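Local coordinates for protein carboxylase (Deinococcus radiodurans, PDB 5H80) that probably catalyses the ATP-dependent carboxylation of biotin, as the biotin carboxylase part of a single-chain bacterial carboxylase, at residues Gln153-Pro158 with Ala287-Gln292; Thr281-Ala286 with Gly310-Ile315; Asp140-Lys145 with Gly300-Leu305; Glu239-Gly244 with Thr250-Arg255. One frame throughout, in Å; residues are numbered along the deposited sequence.

Contact 1 of 4, residues Gln153-Pro158 with Ala287-Gln292; sequences QRLGVP and ALQLAQ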
loop_
_atom_site.group_PDB
_atom_site.type_symbol
_atom_site.label_atom_id
_atom_site.label_comp_id
_atom_site.label_asym_id
_atom_site.label_seq_id
_atom_site.Cartn_x
_atom_site.Cartn_y
_atom_site.Cartn_z
ATOM N N GLN A 153 -17.018 -7.830 -34.708
ATOM C CA GLN A 153 -16.972 -8.572 -35.958
ATOM C C GLN A 153 -16.326 -7.803 -37.090
ATOM O O GLN A 153 -15.531 -8.384 -37.789
ATOM C CB GLN A 153 -18.350 -8.986 -36.379
ATOM C CG GLN A 153 -18.925 -10.079 -35.508
ATOM C CD GLN A 153 -20.328 -10.367 -35.864
ATOM O OE1 GLN A 153 -21.061 -9.473 -36.242
ATOM N NE2 GLN A 153 -20.719 -11.598 -35.726
ATOM N N ARG A 154 -16.625 -6.506 -37.253
ATOM C CA ARG A 154 -16.014 -5.659 -38.285
ATOM C C ARG A 154 -14.510 -5.395 -38.107
ATOM O O ARG A 154 -13.759 -5.275 -39.051
ATOM C CB ARG A 154 -16.832 -4.337 -38.394
ATOM C CG ARG A 154 -18.258 -4.587 -38.910
ATOM C CD ARG A 154 -19.082 -3.333 -39.231
ATOM N NE ARG A 154 -20.091 -3.057 -38.191
ATOM C CZ ARG A 154 -19.938 -2.234 -37.149
ATOM N NH1 ARG A 154 -18.833 -1.530 -36.967
ATOM N NH2 ARG A 154 -20.916 -2.106 -36.286
ATOM N N LEU A 155 -14.061 -5.401 -36.871
ATOM C CA LEU A 155 -12.633 -5.353 -36.536
ATOM C C LEU A 155 -11.874 -6.664 -36.492
ATOM O O LEU A 155 -10.666 -6.668 -36.162
ATOM C CB LEU A 155 -12.479 -4.607 -35.141
ATOM C CG LEU A 155 -12.250 -3.096 -35.004
ATOM C CD1 LEU A 155 -12.446 -2.297 -36.241
ATOM C CD2 LEU A 155 -13.028 -2.525 -33.800
ATOM N N GLY A 156 -12.506 -7.792 -36.790
ATOM C CA GLY A 156 -11.795 -9.076 -36.702
ATOM C C GLY A 156 -11.651 -9.713 -35.310
ATOM O O GLY A 156 -10.982 -10.755 -35.147
ATOM N N VAL A 157 -12.349 -9.137 -34.294
ATOM C CA VAL A 157 -12.270 -9.569 -32.923
ATOM C C VAL A 157 -13.312 -10.679 -32.748
ATOM O O VAL A 157 -14.546 -10.447 -32.973
ATOM C CB VAL A 157 -12.510 -8.412 -31.890
ATOM C CG1 VAL A 157 -12.549 -8.977 -30.497
ATOM C CG2 VAL A 157 -11.482 -7.288 -32.012
ATOM N N PRO A 158 -12.882 -11.907 -32.318
ATOM C CA PRO A 158 -13.824 -13.001 -32.174
ATOM C C PRO A 158 -14.822 -12.797 -31.113
ATOM O O PRO A 158 -14.480 -12.185 -30.069
ATOM C CB PRO A 158 -12.979 -14.221 -31.832
ATOM C CG PRO A 158 -11.602 -13.824 -32.034
ATOM C CD PRO A 158 -11.535 -12.349 -31.888
ATOM N N ALA A 287 -8.488 -5.265 -27.492
ATOM C CA ALA A 287 -9.019 -4.216 -26.715
ATOM C C ALA A 287 -8.659 -2.801 -27.243
ATOM O O ALA A 287 -9.476 -1.895 -27.288
ATOM C CB ALA A 287 -8.544 -4.479 -25.262
ATOM N N LEU A 288 -7.406 -2.580 -27.627
ATOM C CA LEU A 288 -6.973 -1.367 -28.239
ATOM C C LEU A 288 -7.672 -0.973 -29.569
ATOM O O LEU A 288 -8.018 0.178 -29.700
ATOM C CB LEU A 288 -5.471 -1.353 -28.399
ATOM C CG LEU A 288 -4.556 -1.290 -27.114
ATOM C CD1 LEU A 288 -3.120 -1.446 -27.520
ATOM C CD2 LEU A 288 -4.825 -0.004 -26.254
ATOM N N GLN A 289 -7.988 -1.952 -30.418
ATOM C CA GLN A 289 -8.791 -1.800 -31.690
ATOM C C GLN A 289 -10.221 -1.347 -31.395
ATOM O O GLN A 289 -10.595 -0.346 -31.913
ATOM C CB GLN A 289 -8.910 -3.127 -32.439
ATOM C CG GLN A 289 -7.633 -3.609 -33.099
ATOM C CD GLN A 289 -7.881 -4.866 -33.887
ATOM O OE1 GLN A 289 -7.767 -6.038 -33.375
ATOM N NE2 GLN A 289 -8.416 -4.653 -35.100
ATOM N N LEU A 290 -10.901 -1.969 -30.440
ATOM C CA LEU A 290 -12.219 -1.577 -30.001
ATOM C C LEU A 290 -12.224 -0.138 -29.508
ATOM O O LEU A 290 -13.062 0.684 -29.858
ATOM C CB LEU A 290 -12.682 -2.511 -28.909
ATOM C CG LEU A 290 -12.936 -3.889 -29.444
ATOM C CD1 LEU A 290 -13.094 -4.862 -28.304
ATOM C CD2 LEU A 290 -14.146 -3.919 -30.364
ATOM N N ALA A 291 -11.248 0.194 -28.655
ATOM C CA ALA A 291 -11.246 1.514 -28.014
ATOM C C ALA A 291 -10.930 2.636 -29.032
ATOM O O ALA A 291 -11.519 3.730 -29.064
ATOM C CB ALA A 291 -10.091 1.515 -27.001
ATOM N N GLN A 292 -9.935 2.359 -29.849
ATOM C CA GLN A 292 -9.438 3.282 -30.901
ATOM C C GLN A 292 -10.600 3.566 -31.903
ATOM O O GLN A 292 -10.822 4.724 -32.209
ATOM C CB GLN A 292 -8.203 2.818 -31.632
ATOM C CG GLN A 292 -7.776 3.689 -32.805
ATOM C CD GLN A 292 -7.005 4.918 -32.359
ATOM O OE1 GLN A 292 -6.698 5.098 -31.180
ATOM N NE2 GLN A 292 -6.654 5.766 -33.315
HETATM O O HOH W 1 -8.688 -8.226 -34.584
#
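L155 CB and CG and V157 CG2 all lie over one face of the Q289 carboxamide, L155 toward its NE2 end and V157 CG2 toward the other, 4.1 Å from OE1 of Q289; a water sits at the edge, close to the plane. The pair belongs to the ATP-grasp part of the biotin carboxylase fold, where helix 277-293 meets the C-terminal end of helix 145-154. That helix closes in a Schellman motif at G156, whose positive phi suits glycine, and the chain then runs on past the partner helix. The turn presents the carbonyl of L155 to Q289. NE2 donates to L155 O at 3.2 Å, landing on a lone pair in the carbonyl plane, but the bond is bent (143° at the hydrogen) and the oxygen lies 32° out of the amide plane. Q289 reaches it because CG stands anti to its own carbonyl carbon (chi1 -71°) and the rest of the chain is extended, the Q289 side chain running counter to those of L155 and V157. Beside this polar pair the apolar branches take over, CD2 of L155 meeting CD2 of L290 at 3.9 Å. V157 is buried and also packs on F314 of strand 312-318. The water links the other end of the amide to the same carbonyl, donating to L155 O at 3.0 Å and to Q289 OE1 at 2.7 Å.

Contact 2 of 4, residues Thr281-Ala286 with Gly310-Ile315; sequences TALIGA and GDFYFI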
loop_
_atom_site.group_PDB
_atom_site.type_symbol
_atom_site.label_atom_id
_atom_site.label_comp_id
_atom_site.label_asym_id
_atom_site.label_seq_id
_atom_site.Cartn_x
_atom_site.Cartn_y
_atom_site.Cartn_z
ATOM N N THR A 281 -0.588 -10.313 -25.774
ATOM C CA THR A 281 -0.444 -9.268 -26.712
ATOM C C THR A 281 -1.681 -9.338 -27.616
ATOM O O THR A 281 -2.114 -8.286 -28.041
ATOM C CB THR A 281 0.848 -9.172 -27.560
ATOM O OG1 THR A 281 0.629 -9.416 -28.944
ATOM C CG2 THR A 281 1.915 -9.637 -26.989
ATOM N N ALA A 282 -2.170 -10.533 -27.852
ATOM C CA ALA A 282 -3.438 -10.574 -28.659
ATOM C C ALA A 282 -4.685 -9.973 -28.020
ATOM O O ALA A 282 -5.459 -9.158 -28.684
ATOM C CB ALA A 282 -3.721 -11.959 -29.139
ATOM N N LEU A 283 -4.864 -10.293 -26.752
ATOM C CA LEU A 283 -5.942 -9.699 -25.969
ATOM C C LEU A 283 -5.873 -8.209 -25.909
ATOM O O LEU A 283 -6.809 -7.500 -26.192
ATOM C CB LEU A 283 -5.924 -10.241 -24.569
ATOM C CG LEU A 283 -6.647 -11.419 -23.996
ATOM C CD1 LEU A 283 -7.891 -12.014 -24.703
ATOM C CD2 LEU A 283 -5.786 -12.365 -23.277
ATOM N N ILE A 284 -4.693 -7.648 -25.625
ATOM C CA ILE A 284 -4.549 -6.212 -25.561
ATOM C C ILE A 284 -4.749 -5.511 -26.891
ATOM O O ILE A 284 -5.442 -4.502 -26.955
ATOM C CB ILE A 284 -3.226 -5.847 -24.917
ATOM C CG1 ILE A 284 -3.251 -6.526 -23.508
ATOM C CG2 ILE A 284 -3.042 -4.359 -24.977
ATOM C CD1 ILE A 284 -1.853 -6.286 -22.826
ATOM N N GLY A 285 -4.302 -6.159 -27.966
ATOM C CA GLY A 285 -4.463 -5.641 -29.328
ATOM C C GLY A 285 -5.962 -5.521 -29.663
ATOM O O GLY A 285 -6.336 -4.475 -30.217
ATOM N N ALA A 286 -6.711 -6.583 -29.415
ATOM C CA ALA A 286 -8.192 -6.556 -29.571
ATOM C C ALA A 286 -8.853 -5.423 -28.813
ATOM O O ALA A 286 -9.623 -4.613 -29.369
ATOM C CB ALA A 286 -8.865 -7.887 -29.161
ATOM N N GLY A 310 -5.490 -20.587 -25.807
ATOM C CA GLY A 310 -5.351 -19.164 -26.049
ATOM C C GLY A 310 -6.270 -18.619 -27.169
ATOM O O GLY A 310 -6.146 -17.470 -27.556
ATOM N N ASP A 311 -7.232 -19.381 -27.635
ATOM C CA ASP A 311 -8.373 -18.767 -28.285
ATOM C C ASP A 311 -9.082 -17.803 -27.344
ATOM O O ASP A 311 -9.306 -18.092 -26.148
ATOM C CB ASP A 311 -9.396 -19.855 -28.773
ATOM C CG ASP A 311 -8.898 -20.627 -30.016
ATOM O OD1 ASP A 311 -8.026 -20.170 -30.806
ATOM O OD2 ASP A 311 -9.378 -21.770 -30.165
ATOM N N PHE A 312 -9.563 -16.720 -27.908
ATOM C CA PHE A 312 -10.351 -15.730 -27.041
ATOM C C PHE A 312 -11.662 -15.266 -27.726
ATOM O O PHE A 312 -11.752 -15.280 -28.998
ATOM C CB PHE A 312 -9.461 -14.574 -26.494
ATOM C CG PHE A 312 -8.833 -13.735 -27.517
ATOM C CD1 PHE A 312 -9.494 -12.652 -28.119
ATOM C CD2 PHE A 312 -7.590 -14.079 -28.089
ATOM C CE1 PHE A 312 -8.897 -11.870 -29.103
ATOM C CE2 PHE A 312 -7.009 -13.310 -29.065
ATOM C CZ PHE A 312 -7.657 -12.183 -29.610
ATOM N N TYR A 313 -12.599 -14.837 -26.909
ATOM C CA TYR A 313 -13.944 -14.355 -27.357
ATOM C C TYR A 313 -14.223 -13.085 -26.550
ATOM O O TYR A 313 -14.208 -13.201 -25.296
ATOM C CB TYR A 313 -14.973 -15.376 -27.035
ATOM C CG TYR A 313 -14.705 -16.664 -27.736
ATOM C CD1 TYR A 313 -15.048 -16.800 -29.051
ATOM C CD2 TYR A 313 -14.042 -17.706 -27.108
ATOM C CE1 TYR A 313 -14.820 -18.001 -29.753
ATOM C CE2 TYR A 313 -13.731 -18.899 -27.813
ATOM C CZ TYR A 313 -14.121 -19.000 -29.147
ATOM O OH TYR A 313 -13.877 -20.110 -29.915
ATOM N N PHE A 314 -14.454 -12.002 -27.270
ATOM C CA PHE A 314 -14.981 -10.735 -26.669
ATOM C C PHE A 314 -16.368 -10.952 -26.102
ATOM O O PHE A 314 -17.287 -11.396 -26.829
ATOM C CB PHE A 314 -14.899 -9.629 -27.710
ATOM C CG PHE A 314 -15.600 -8.369 -27.275
ATOM C CD1 PHE A 314 -15.129 -7.661 -26.194
ATOM C CD2 PHE A 314 -16.733 -7.910 -27.939
ATOM C CE1 PHE A 314 -15.761 -6.510 -25.751
ATOM C CE2 PHE A 314 -17.324 -6.708 -27.536
ATOM C CZ PHE A 314 -16.857 -6.035 -26.422
ATOM N N ILE A 315 -16.585 -10.661 -24.826
ATOM C CA ILE A 315 -17.849 -10.839 -24.138
ATOM C C ILE A 315 -18.484 -9.543 -23.694
ATOM O O ILE A 315 -19.688 -9.541 -23.637
ATOM C CB ILE A 315 -17.903 -11.866 -22.985
ATOM C CG1 ILE A 315 -17.022 -11.562 -21.751
ATOM C CG2 ILE A 315 -17.601 -13.270 -23.516
ATOM C CD1 ILE A 315 -17.316 -12.415 -20.495
#
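F312 directs its ring to helix 277-293, meeting A282, L283 and A286 in an entirely apolar contact between a helix and an edge strand of the ATP-grasp sheet. The L283 and F312 side chains run antiparallel alongside each other, so that the leucine branch lies by the root of the phenylalanine: CD1 of L283 is 3.4 Å from CG of F312 and 3.5 Å from its CB, which is tight. The two alanines, one helical turn apart, meet the far part of the ring. A282 CB lies 3.6 Å from CE2, and A286 CB sits 4.0 Å from CE1, so the two flanks of the ring each have a methyl. All three approach the ring obliquely. The ring is turned to the helix by a chi1 of 61°, which places CG between the backbone N and the carbonyl carbon. Replacing F312 by an alanine would probably open a gap between strand and helix, with CD1 of L283 and the methyls of A282 and A286 losing their shared partner. The axes of helix segment 281-286 and strand segment 312-315 approach to 10.2 Å at 32°, running roughly the same way. Strand 312-318 is the outermost strand beside 299-306, from which V306 also touches F312, while L283 continues inward over F304 and V306 of that strand and over I238 and V240 of strand 236-245.

Contact 3 of 4, residues Asp140-Lys145 with Gly300-Leu305; sequences DLFGDK and GTFEFL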
loop_
_atom_site.group_PDB
_atom_site.type_symbol
_atom_site.label_atom_id
_atom_site.label_comp_id
_atom_site.label_asym_id
_atom_site.label_seq_id
_atom_site.Cartn_x
_atom_site.Cartn_y
_atom_site.Cartn_z
ATOM N N ASP A 140 -24.020 4.149 -25.399
ATOM C CA ASP A 140 -25.164 3.484 -26.110
ATOM C C ASP A 140 -24.678 2.271 -26.843
ATOM O O ASP A 140 -25.287 1.193 -26.789
ATOM C CB ASP A 140 -25.856 4.412 -27.117
ATOM C CG ASP A 140 -26.952 5.274 -26.477
ATOM O OD1 ASP A 140 -27.595 4.831 -25.478
ATOM O OD2 ASP A 140 -27.133 6.395 -26.991
ATOM N N LEU A 141 -23.576 2.441 -27.532
ATOM C CA LEU A 141 -22.930 1.351 -28.230
ATOM C C LEU A 141 -22.485 0.187 -27.324
ATOM O O LEU A 141 -22.901 -0.947 -27.531
ATOM C CB LEU A 141 -21.801 1.889 -29.038
ATOM C CG LEU A 141 -21.379 1.072 -30.330
ATOM C CD1 LEU A 141 -20.371 1.821 -31.199
ATOM C CD2 LEU A 141 -20.854 -0.331 -29.991
ATOM N N PHE A 142 -21.655 0.439 -26.298
ATOM C CA PHE A 142 -21.165 -0.649 -25.507
ATOM C C PHE A 142 -22.194 -1.235 -24.610
ATOM O O PHE A 142 -21.968 -2.280 -24.077
ATOM C CB PHE A 142 -19.839 -0.255 -24.771
ATOM C CG PHE A 142 -18.656 0.032 -25.692
ATOM C CD1 PHE A 142 -18.449 -0.651 -26.878
ATOM C CD2 PHE A 142 -17.629 0.849 -25.261
ATOM C CE1 PHE A 142 -17.331 -0.400 -27.679
ATOM C CE2 PHE A 142 -16.513 1.098 -26.058
ATOM C CZ PHE A 142 -16.361 0.474 -27.255
ATOM N N GLY A 143 -23.362 -0.552 -24.444
ATOM C CA GLY A 143 -24.448 -1.093 -23.730
ATOM C C GLY A 143 -25.403 -1.917 -24.585
ATOM O O GLY A 143 -26.298 -2.552 -24.064
ATOM N N ASP A 144 -25.126 -2.016 -25.862
ATOM C CA ASP A 144 -26.001 -2.789 -26.751
ATOM C C ASP A 144 -25.281 -4.029 -27.280
ATOM O O ASP A 144 -24.318 -3.955 -28.090
ATOM C CB ASP A 144 -26.443 -1.902 -27.917
ATOM C CG ASP A 144 -27.508 -2.582 -28.782
ATOM O OD1 ASP A 144 -28.681 -2.434 -28.435
ATOM O OD2 ASP A 144 -27.164 -3.282 -29.776
ATOM N N LYS A 145 -25.802 -5.172 -26.829
ATOM C CA LYS A 145 -25.188 -6.474 -27.175
ATOM C C LYS A 145 -24.987 -6.541 -28.656
ATOM O O LYS A 145 -23.875 -6.712 -29.180
ATOM C CB LYS A 145 -26.061 -7.623 -26.632
ATOM C CG LYS A 145 -25.609 -9.022 -27.006
ATOM C CD LYS A 145 -24.384 -9.469 -26.210
ATOM C CE LYS A 145 -23.736 -10.715 -26.819
ATOM N NZ LYS A 145 -23.277 -11.642 -25.751
ATOM N N GLY A 300 -12.126 2.249 -19.521
ATOM C CA GLY A 300 -13.052 1.221 -19.899
ATOM C C GLY A 300 -12.353 -0.117 -19.833
ATOM O O GLY A 300 -11.075 -0.067 -19.867
ATOM N N THR A 301 -13.085 -1.208 -19.700
ATOM C CA THR A 301 -12.500 -2.521 -19.617
ATOM C C THR A 301 -13.148 -3.352 -20.775
ATOM O O THR A 301 -14.341 -3.250 -20.933
ATOM C CB THR A 301 -12.761 -3.147 -18.317
ATOM O OG1 THR A 301 -12.163 -2.351 -17.274
ATOM C CG2 THR A 301 -12.334 -4.620 -18.212
ATOM N N PHE A 302 -12.359 -4.187 -21.443
ATOM C CA PHE A 302 -12.797 -5.124 -22.425
ATOM C C PHE A 302 -12.554 -6.534 -21.852
ATOM O O PHE A 302 -11.380 -6.913 -21.558
ATOM C CB PHE A 302 -12.053 -4.871 -23.691
ATOM C CG PHE A 302 -12.347 -3.570 -24.265
ATOM C CD1 PHE A 302 -13.467 -3.438 -25.118
ATOM C CD2 PHE A 302 -11.681 -2.405 -23.835
ATOM C CE1 PHE A 302 -13.821 -2.193 -25.635
ATOM C CE2 PHE A 302 -12.080 -1.144 -24.309
ATOM C CZ PHE A 302 -13.122 -1.062 -25.233
ATOM N N GLU A 303 -13.639 -7.265 -21.706
ATOM C CA GLU A 303 -13.739 -8.611 -21.063
ATOM C C GLU A 303 -13.680 -9.734 -22.166
ATOM O O GLU A 303 -14.324 -9.616 -23.210
ATOM C CB GLU A 303 -14.896 -8.831 -20.151
ATOM C CG GLU A 303 -14.965 -7.791 -19.076
ATOM C CD GLU A 303 -16.153 -8.030 -18.129
ATOM O OE1 GLU A 303 -16.987 -8.918 -18.438
ATOM O OE2 GLU A 303 -16.218 -7.355 -17.103
ATOM N N PHE A 304 -12.916 -10.762 -21.877
ATOM C CA PHE A 304 -12.812 -11.917 -22.775
ATOM C C PHE A 304 -12.887 -13.227 -21.986
ATOM O O PHE A 304 -12.515 -13.299 -20.815
ATOM C CB PHE A 304 -11.466 -11.899 -23.518
ATOM C CG PHE A 304 -11.207 -10.697 -24.295
ATOM C CD1 PHE A 304 -11.502 -10.605 -25.681
ATOM C CD2 PHE A 304 -10.598 -9.553 -23.700
ATOM C CE1 PHE A 304 -11.226 -9.551 -26.419
ATOM C CE2 PHE A 304 -10.312 -8.385 -24.490
ATOM C CZ PHE A 304 -10.672 -8.359 -25.862
ATOM N N LEU A 305 -13.372 -14.270 -22.668
ATOM C CA LEU A 305 -13.175 -15.647 -22.272
ATOM C C LEU A 305 -12.054 -16.223 -23.146
ATOM O O LEU A 305 -11.992 -16.011 -24.383
ATOM C CB LEU A 305 -14.446 -16.514 -22.433
ATOM C CG LEU A 305 -15.661 -16.074 -21.581
ATOM C CD1 LEU A 305 -16.820 -17.011 -21.899
ATOM C CD2 LEU A 305 -15.255 -16.031 -20.139
#
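A buried aromatic pair, F142 with F302, joins the last turn of helix 136-142 to an inner strand of the antiparallel ATP-grasp sheet. It is an offset edge-to-face (T-shaped) stack: the edge of F302 is directed at the face of F142, the planes stand at 89°, and the ring centroids are 5.7 Å apart. Contact is made by the outer ends of the rings. CE1 of F302 comes to 4.0 Å from CZ of F142, and CZ of F302 lies 4.1 Å from CE2 of F142. The backbones stay well separated, with the two CA atoms 10.0 Å apart, so the side chains alone bridge the distance. In both residues CG is anti to the carbonyl carbon (chi1 -65° in F142, -64° in F302), and the side chains cross at a slant on reaching each other. Just past F142, D144 N bonds back to L141 O at 3.0 Å. D144 then serves as N-cap of the next helix, its OD2 accepting from R147 N. Away from the stack, the salt bridges D140-R122 and E303-K265 hold the two segments to other parts of the fold. F142 is further packed against L151 of helix 145-154 and A317 of strand 312-318, while F302 touches the same A317, V242 of strand 236-245, and A287 and L290 of helix 277-293.

Contact 4 of 4, residues Glu239-Gly244 with Thr250-Arg255; sequences EVQVAG and THLWER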
loop_
_atom_site.group_PDB
_atom_site.type_symbol
_atom_site.label_atom_id
_atom_site.label_comp_id
_atom_site.label_asym_id
_atom_site.label_seq_id
_atom_site.Cartn_x
_atom_site.Cartn_y
_atom_site.Cartn_z
ATOM N N GLU A 239 -9.507 -9.769 -18.780
ATOM C CA GLU A 239 -10.067 -8.469 -19.182
ATOM C C GLU A 239 -8.901 -7.524 -19.288
ATOM O O GLU A 239 -7.943 -7.632 -18.524
ATOM C CB GLU A 239 -11.093 -7.920 -18.232
ATOM C CG GLU A 239 -10.615 -7.616 -16.760
ATOM C CD GLU A 239 -11.767 -7.343 -15.785
ATOM O OE1 GLU A 239 -12.950 -7.694 -16.068
ATOM O OE2 GLU A 239 -11.522 -6.761 -14.735
ATOM N N VAL A 240 -9.066 -6.564 -20.133
ATOM C CA VAL A 240 -7.992 -5.588 -20.392
ATOM C C VAL A 240 -8.398 -4.217 -19.977
ATOM O O VAL A 240 -9.426 -3.735 -20.360
ATOM C CB VAL A 240 -7.547 -5.571 -21.900
ATOM C CG1 VAL A 240 -6.615 -4.462 -22.109
ATOM C CG2 VAL A 240 -7.010 -6.903 -22.372
ATOM N N GLN A 241 -7.571 -3.525 -19.144
ATOM C CA GLN A 241 -7.805 -2.149 -18.779
ATOM C C GLN A 241 -7.308 -1.189 -19.841
ATOM O O GLN A 241 -6.064 -1.215 -20.157
ATOM C CB GLN A 241 -7.017 -1.867 -17.464
ATOM C CG GLN A 241 -7.205 -0.480 -16.984
ATOM C CD GLN A 241 -8.658 -0.212 -16.421
ATOM O OE1 GLN A 241 -9.056 -0.778 -15.456
ATOM N NE2 GLN A 241 -9.477 0.573 -17.237
ATOM N N VAL A 242 -8.255 -0.418 -20.380
ATOM C CA VAL A 242 -8.019 0.694 -21.250
ATOM C C VAL A 242 -8.216 2.078 -20.687
ATOM O O VAL A 242 -8.985 2.363 -19.786
ATOM C CB VAL A 242 -8.800 0.508 -22.578
ATOM C CG1 VAL A 242 -8.697 1.693 -23.513
ATOM C CG2 VAL A 242 -8.310 -0.765 -23.280
ATOM N N ALA A 243 -7.458 2.969 -21.266
ATOM C CA ALA A 243 -7.608 4.379 -21.080
ATOM C C ALA A 243 -7.449 5.084 -22.389
ATOM O O ALA A 243 -6.537 4.774 -23.208
ATOM C CB ALA A 243 -6.523 4.957 -20.056
ATOM N N GLY A 244 -8.108 6.210 -22.487
ATOM C CA GLY A 244 -8.024 7.131 -23.643
ATOM C C GLY A 244 -8.269 8.575 -23.391
ATOM O O GLY A 244 -8.900 8.981 -22.401
ATOM N N THR A 250 -4.453 3.796 -24.773
ATOM C CA THR A 250 -3.456 2.980 -24.146
ATOM C C THR A 250 -4.080 1.947 -23.222
ATOM O O THR A 250 -5.334 1.789 -23.169
ATOM C CB THR A 250 -2.430 3.875 -23.434
ATOM O OG1 THR A 250 -1.240 3.156 -23.147
ATOM C CG2 THR A 250 -3.032 4.416 -22.131
ATOM N N HIS A 251 -3.245 1.200 -22.505
ATOM C CA HIS A 251 -3.625 0.077 -21.726
ATOM C C HIS A 251 -2.770 -0.006 -20.447
ATOM O O HIS A 251 -1.655 0.511 -20.381
ATOM C CB HIS A 251 -3.625 -1.211 -22.473
ATOM C CG HIS A 251 -2.235 -1.744 -22.772
ATOM N ND1 HIS A 251 -1.490 -2.481 -21.895
ATOM C CD2 HIS A 251 -1.427 -1.526 -23.839
ATOM C CE1 HIS A 251 -0.312 -2.797 -22.458
ATOM N NE2 HIS A 251 -0.237 -2.149 -23.576
ATOM N N LEU A 252 -3.354 -0.611 -19.465
ATOM C CA LEU A 252 -2.668 -1.072 -18.184
ATOM C C LEU A 252 -2.676 -2.622 -18.086
ATOM O O LEU A 252 -2.938 -3.184 -16.997
ATOM C CB LEU A 252 -3.172 -0.370 -16.917
ATOM C CG LEU A 252 -2.817 1.077 -16.673
ATOM C CD1 LEU A 252 -1.293 1.305 -16.765
ATOM C CD2 LEU A 252 -3.596 1.871 -17.627
ATOM N N TRP A 253 -2.486 -3.340 -19.223
ATOM C CA TRP A 253 -2.421 -4.770 -19.274
ATOM C C TRP A 253 -3.737 -5.413 -18.804
ATOM O O TRP A 253 -4.803 -4.794 -18.917
ATOM C CB TRP A 253 -1.148 -5.329 -18.486
ATOM C CG TRP A 253 0.131 -4.759 -19.140
ATOM C CD1 TRP A 253 0.838 -5.268 -20.184
ATOM C CD2 TRP A 253 0.871 -3.640 -18.659
ATOM N NE1 TRP A 253 1.948 -4.504 -20.414
ATOM C CE2 TRP A 253 1.986 -3.482 -19.513
ATOM C CE3 TRP A 253 0.652 -2.700 -17.599
ATOM C CZ2 TRP A 253 2.948 -2.454 -19.305
ATOM C CZ3 TRP A 253 1.616 -1.631 -17.440
ATOM C CH2 TRP A 253 2.727 -1.589 -18.229
ATOM N N GLU A 254 -3.656 -6.569 -18.181
ATOM C CA GLU A 254 -4.776 -7.410 -17.916
ATOM C C GLU A 254 -5.077 -7.693 -16.485
ATOM O O GLU A 254 -4.204 -7.636 -15.585
ATOM C CB GLU A 254 -4.691 -8.714 -18.695
ATOM C CG GLU A 254 -3.912 -9.901 -18.174
ATOM C CD GLU A 254 -2.390 -9.691 -18.047
ATOM O OE1 GLU A 254 -1.894 -8.732 -18.658
ATOM O OE2 GLU A 254 -1.826 -10.557 -17.378
ATOM N N ARG A 255 -6.256 -8.293 -16.265
ATOM C CA ARG A 255 -6.665 -8.886 -14.964
ATOM C C ARG A 255 -7.418 -10.159 -15.225
ATOM O O ARG A 255 -8.031 -10.292 -16.326
ATOM C CB ARG A 255 -7.632 -7.977 -14.192
ATOM C CG ARG A 255 -7.148 -6.689 -13.645
ATOM C CD ARG A 255 -8.205 -5.777 -13.026
ATOM N NE ARG A 255 -9.208 -5.245 -13.946
ATOM C CZ ARG A 255 -9.222 -4.026 -14.438
ATOM N NH1 ARG A 255 -8.263 -3.113 -14.165
ATOM N NH2 ARG A 255 -10.216 -3.679 -15.203
#
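E239 to G244 and T250 to R255 are the two arms of a beta hairpin in the ATP-grasp sheet, interrupted by a beta bulge. E239 with R255 and A243 with T250 form hydrogen-bonded antiparallel pairs, each with two backbone bonds. At the bulge Q241 serves two residues of the other strand: its N donates to W253 O at 3.1 Å, and its O accepts from L252 N at 2.9 Å. On one face R255 binds two acceptors at its guanidinium edge. NE reaches OE2 of E239 at 2.9 Å in a nearly straight salt bridge (170°) that uses the anti lone pair, with carboxylate and guanidinium planes at 90°. NH1 and NH2 both grip Q241 OE1, at 2.8 and 3.1 Å; NH1 takes a lone pair in the carbonyl plane, whereas NH2 comes from above it. Q241 NE2 in turn donates to V242 O at 3.2 Å, so both ends of this buried amide are bonded. E239 OE1 is held by K265 and H237, and NH1 of R255 also bonds T328. A leucine in place of R255 would probably leave the E239 carboxylate without this counter-charge and Q241 OE1 without both of these donors. The backbone NH of W253 is also satisfied: it donates to ND1 of H251 at 3.0 Å, in the plane of the imidazole, whose NE2 bonds P358 O.

In the fold
All four contacts centre on helix 277-293 and the four-stranded antiparallel sheet it packs on; contacts 1 and 3 join helices 145-154 and 136-142 to them. Contacts 1 and 2 use successive turns of that helix and are partly buried; they touch through P158 O and F314 N, 2.8 Å apart. Contacts 3 and 4 are fully buried. Contacts 2, 3 and 4 reach the same sheet, and F302 O and V240 N, 2.7 Å apart, link 3 to 4. The chemistry follows position: contact 1, partly exposed, has an amide and a water, contact 2 sets one aromatic ring against aliphatic groups, contact 3 pairs two rings, and contact 4 combines strand pairing with a buried charge network.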